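Local coordinates for arginase (RocF) (Helicobacter pylori, PDB 4G3H), which probably hydrolyses L-arginine to L-ornithine and urea, as a manganese-dependent enzyme of the arginase family that binds two manganese ions in each subunit, at residues G5-E9 and L10-K14; K296-L299 and E300-L304. All coordinates share one frame; numbering follows the deposited sequence.

In the fold
Both interactions are local contacts in the alpha/beta fold of arginase, whose parallel sheet of eight strands is flanked by helices. Interaction 1 turns the chain at the end of strand 2-8, on the surface and away from the metal site; interaction 2 is two turns of helix 293-309. Their centres lie about 23 Å apart and their nearest atoms about 11 Å, so they do not touch. Helix 16-30 touches both: Asp18 meets Glu7, Ala8 and Ala12, while Leu24 meets Val298, Leu299 and Leu302. Interaction 2 is the nearer to the catalytic metals, the side chain of Val298 being about 14 Å from a manganese ion and about 10 Å from the side chain of its ligand Asp234.

Interaction 1: residues G5-E9 and L10-K14; sequences GLEAE and LGASK
Where strand 2-8 ends, a surface loop curls round so that Ala12 comes back beside Ala8 and Glu7 before helix 16-30 begins. The methyl of Ala12 does most of the touching. Ala12 CB lies 3.5 Å from the carbonyl oxygen Ala8 O. More loosely, Ala12 CB is 4.2 Å from Ala8 CB, the two methyls lying alongside each other with their bonds pointing opposite ways. The same Ala12 CB meets the aliphatic part of Glu7, 3.6 Å from Glu7 CG. With chi1 at -179°, this CG stands on the far side from the backbone N of Glu7, and the extended chain beyond it runs past the Ala12 methyl, leaving the carboxylate oxygen Glu7 OE1 3.8 Å from Ala12 CB. The Ala12 methyl thus touches both the end of the strand backbone and the stem of Glu7.

The polar closure is made by water. Water 1 donates to Ala8 O at 2.9 Å and accepts from Ala12 N at the same 2.9 Å, joining strand end and loop across a span that has no direct backbone bond. Gly11 has positive phi (64°), a conformation that suits a residue without a side chain. Its carbonyl oxygen then accepts from the backbone of the short 3-10 segment 12-14, Lys14 N to Gly11 O being 3.0 Å.

Around the loop, strand 2-8 runs between parallel strands 44-50 and 84-87, Gly5 and Glu7 bonding to the former and Leu6 to Leu87 of the latter. Asp18 of helix 16-30 accepts from the backbone N of Ala8 and touches Glu7 and Ala12, tying the start of that helix to the strand it follows.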
loop_
_atom_site.group_PDB
_atom_site.type_symbol
_atom_site.label_atom_id
_atom_site.label_comp_id
_atom_site.label_asym_id
_atom_site.label_seq_id
_atom_site.Cartn_x
_atom_site.Cartn_y
_atom_site.Cartn_z
ATOM N N GLY A 5 0.187 3.054 -12.516
ATOM C CA GLY A 5 -1.070 3.682 -12.156
ATOM C C GLY A 5 -2.215 2.695 -12.306
ATOM O O GLY A 5 -2.469 2.197 -13.401
ATOM N N LEU A 6 -2.892 2.395 -11.204
ATOM C CA LEU A 6 -4.020 1.462 -11.227
ATOM C C LEU A 6 -5.303 2.184 -11.635
ATOM O O LEU A 6 -5.530 3.337 -11.259
ATOM C CB LEU A 6 -4.217 0.826 -9.849
ATOM C CG LEU A 6 -3.327 -0.337 -9.370
ATOM C CD1 LEU A 6 -4.052 -1.651 -9.555
ATOM C CD2 LEU A 6 -1.999 -0.339 -10.106
ATOM N N GLU A 7 -6.135 1.496 -12.408
ATOM C CA GLU A 7 -7.399 2.054 -12.859
ATOM C C GLU A 7 -8.395 0.912 -13.015
ATOM O O GLU A 7 -8.061 -0.141 -13.570
ATOM C CB GLU A 7 -7.212 2.788 -14.195
ATOM C CG GLU A 7 -8.483 3.429 -14.735
ATOM C CD GLU A 7 -8.262 4.177 -16.037
ATOM O OE1 GLU A 7 -9.264 4.582 -16.664
ATOM O OE2 GLU A 7 -7.090 4.363 -16.436
ATOM N N ALA A 8 -9.613 1.116 -12.522
ATOM C CA ALA A 8 -10.634 0.079 -12.611
ATOM C C ALA A 8 -11.002 -0.213 -14.059
ATOM O O ALA A 8 -11.275 0.703 -14.838
ATOM C CB ALA A 8 -11.886 0.492 -11.831
ATOM N N GLU A 9 -11.004 -1.488 -14.424
ATOM C CA GLU A 9 -11.377 -1.853 -15.783
ATOM C C GLU A 9 -12.791 -1.348 -16.079
ATOM O O GLU A 9 -13.081 -0.936 -17.203
ATOM C CB GLU A 9 -11.325 -3.373 -15.976
ATOM C CG GLU A 9 -11.829 -3.827 -17.339
ATOM C CD GLU A 9 -11.769 -5.333 -17.525
ATOM O OE1 GLU A 9 -12.349 -6.068 -16.696
ATOM O OE2 GLU A 9 -11.145 -5.784 -18.509
ATOM N N LEU A 10 -13.657 -1.368 -15.062
ATOM C CA LEU A 10 -15.043 -0.922 -15.213
ATOM C C LEU A 10 -15.438 0.196 -14.246
ATOM O O LEU A 10 -15.152 0.122 -13.052
ATOM C CB LEU A 10 -16.007 -2.102 -15.008
ATOM C CG LEU A 10 -15.876 -3.380 -15.849
ATOM C CD1 LEU A 10 -16.881 -4.398 -15.343
ATOM C CD2 LEU A 10 -16.109 -3.097 -17.317
ATOM N N GLY A 11 -16.094 1.230 -14.772
ATOM C CA GLY A 11 -16.556 2.338 -13.948
ATOM C C GLY A 11 -15.525 3.192 -13.238
ATOM O O GLY A 11 -15.800 3.751 -12.168
ATOM N N ALA A 12 -14.343 3.328 -13.827
ATOM C CA ALA A 12 -13.289 4.117 -13.200
ATOM C C ALA A 12 -13.692 5.568 -12.977
ATOM O O ALA A 12 -13.297 6.187 -11.987
ATOM C CB ALA A 12 -12.011 4.054 -14.047
ATOM N N SER A 13 -14.476 6.116 -13.899
ATOM C CA SER A 13 -14.899 7.510 -13.786
ATOM C C SER A 13 -15.855 7.761 -12.619
ATOM O O SER A 13 -16.136 8.907 -12.282
ATOM C CB SER A 13 -15.536 7.973 -15.100
ATOM O OG SER A 13 -14.576 7.990 -16.150
ATOM N N LYS A 14 -16.349 6.688 -12.009
ATOM C CA LYS A 14 -17.255 6.801 -10.868
ATOM C C LYS A 14 -16.453 6.687 -9.578
ATOM O O LYS A 14 -16.984 6.902 -8.490
ATOM C CB LYS A 14 -18.297 5.673 -10.882
ATOM C CG LYS A 14 -19.304 5.698 -12.022
ATOM C CD LYS A 14 -20.294 6.843 -11.884
ATOM C CE LYS A 14 -21.445 6.697 -12.881
ATOM N NZ LYS A 14 -22.341 7.893 -12.910
HETATM O O HOH W 1 -13.311 2.088 -16.296
#

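Interaction 2: residues K296-L299 and E300-L304; sequences KQVL and EILDL
Two successive turns of helix 293-309, the last helix of the arginase fold, make this local i to i+4 contact, in which residues 296-299 present their carbonyls to the amides of 300-303. The four bonds are alike in length but not in straightness. The straightest is Leu302 N to Val298 O, 2.9 Å long, with an N-H...O angle of 163° and the donor nearly in line with the carbonyl; Glu300 N reaches Lys296 O at a more bent 141°.

On the inner side, Val298 and Leu302 lie side by side and point the same way, Val298 CG1 being 4.1 Å from Leu302 CD2. Chi1 of 176° sets that CG1 opposite the backbone N of Val298. The same Leu302 CD2 lies more loosely, 4.4 Å, from Leu299 CD2. On the flank towards helix 256-269, Ile301 folds back along the helix, its CG1 3.0 Å from Gln297 O, close beside the oxygen that its own amide binds.

On the outer side, Glu300 runs back over the previous turn, its CG 3.1 Å from Lys296 O and its OE2 4.1 Å from Lys296 CB. The lysine chain bends away, leaving Lys296 NZ 7.0 Å from Glu300 OE2, too far for a salt bridge. Asp303 OD1 is hydrogen-bonded to His32 NE2, beyond the helix.

Helix 16-30 covers Val298, Leu299 and Leu302 through Leu24, while Phe256 and Leu263 of helix 256-269 pack on Ile301; Val298 also touches Leu235, which lies in sequence between the manganese ligands Asp234 and Asp236 just after strand 228-234.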
loop_
_atom_site.group_PDB
_atom_site.type_symbol
_atom_site.label_atom_id
_atom_site.label_comp_id
_atom_site.label_asym_id
_atom_site.label_seq_id
_atom_site.Cartn_x
_atom_site.Cartn_y
_atom_site.Cartn_z
ATOM N N LYS A 296 -1.245 19.477 -3.453
ATOM C CA LYS A 296 0.152 19.873 -3.356
ATOM C C LYS A 296 0.881 19.030 -2.308
ATOM O O LYS A 296 2.041 18.664 -2.491
ATOM C CB LYS A 296 0.274 21.361 -3.001
ATOM C CG LYS A 296 -0.108 22.304 -4.138
ATOM C CD LYS A 296 0.396 23.728 -3.900
ATOM C CE LYS A 296 -0.339 24.422 -2.761
ATOM N NZ LYS A 296 -1.765 24.703 -3.097
ATOM N N GLN A 297 0.202 18.720 -1.213
ATOM C CA GLN A 297 0.822 17.918 -0.168
ATOM C C GLN A 297 1.146 16.509 -0.662
ATOM O O GLN A 297 2.237 15.994 -0.409
ATOM C CB GLN A 297 -0.084 17.862 1.064
ATOM C CG GLN A 297 -0.201 19.207 1.762
ATOM C CD GLN A 297 -1.067 19.159 3.002
ATOM O OE1 GLN A 297 -2.199 18.683 2.961
ATOM N NE2 GLN A 297 -0.543 19.666 4.111
ATOM N N VAL A 298 0.201 15.895 -1.370
ATOM C CA VAL A 298 0.398 14.554 -1.909
ATOM C C VAL A 298 1.564 14.593 -2.905
ATOM O O VAL A 298 2.481 13.764 -2.850
ATOM C CB VAL A 298 -0.896 14.050 -2.605
ATOM C CG1 VAL A 298 -0.665 12.691 -3.253
ATOM C CG2 VAL A 298 -2.022 13.944 -1.580
ATOM N N LEU A 299 1.536 15.572 -3.805
ATOM C CA LEU A 299 2.601 15.717 -4.786
ATOM C C LEU A 299 3.954 15.883 -4.095
ATOM O O LEU A 299 4.973 15.421 -4.597
ATOM C CB LEU A 299 2.310 16.903 -5.712
ATOM C CG LEU A 299 1.262 16.577 -6.785
ATOM C CD1 LEU A 299 0.911 17.817 -7.586
ATOM C CD2 LEU A 299 1.810 15.492 -7.695
ATOM N N GLU A 300 3.961 16.538 -2.940
ATOM C CA GLU A 300 5.199 16.718 -2.187
ATOM C C GLU A 300 5.638 15.384 -1.587
ATOM O O GLU A 300 6.829 15.084 -1.535
ATOM C CB GLU A 300 5.009 17.767 -1.092
ATOM C CG GLU A 300 4.959 19.193 -1.629
ATOM C CD GLU A 300 4.636 20.222 -0.561
ATOM O OE1 GLU A 300 5.251 20.172 0.526
ATOM O OE2 GLU A 300 3.775 21.088 -0.817
ATOM N N ILE A 301 4.673 14.584 -1.142
ATOM C CA ILE A 301 4.965 13.262 -0.593
ATOM C C ILE A 301 5.645 12.464 -1.710
ATOM O O ILE A 301 6.666 11.801 -1.500
ATOM C CB ILE A 301 3.668 12.506 -0.202
ATOM C CG1 ILE A 301 2.838 13.332 0.786
ATOM C CG2 ILE A 301 4.015 11.146 0.388
ATOM C CD1 ILE A 301 3.453 13.481 2.146
ATOM N N LEU A 302 5.065 12.542 -2.902
ATOM C CA LEU A 302 5.594 11.832 -4.063
ATOM C C LEU A 302 7.004 12.302 -4.435
ATOM O O LEU A 302 7.876 11.470 -4.691
ATOM C CB LEU A 302 4.629 11.970 -5.252
ATOM C CG LEU A 302 3.570 10.873 -5.509
ATOM C CD1 LEU A 302 3.406 9.941 -4.305
ATOM C CD2 LEU A 302 2.245 11.529 -5.873
ATOM N N ASP A 303 7.233 13.618 -4.459
ATOM C CA ASP A 303 8.569 14.143 -4.769
ATOM C C ASP A 303 9.592 13.583 -3.786
ATOM O O ASP A 303 10.688 13.188 -4.171
ATOM C CB ASP A 303 8.622 15.671 -4.666
ATOM C CG ASP A 303 7.817 16.364 -5.737
ATOM O OD1 ASP A 303 7.753 15.846 -6.874
ATOM O OD2 ASP A 303 7.260 17.443 -5.442
ATOM N N LEU A 304 9.227 13.575 -2.510
ATOM C CA LEU A 304 10.100 13.072 -1.464
ATOM C C LEU A 304 10.444 11.598 -1.691
ATOM O O LEU A 304 11.599 11.195 -1.566
ATOM C CB LEU A 304 9.425 13.264 -0.103
ATOM C CG LEU A 304 10.154 12.822 1.166
ATOM C CD1 LEU A 304 9.602 13.583 2.349
ATOM C CD2 LEU A 304 9.986 11.337 1.373
#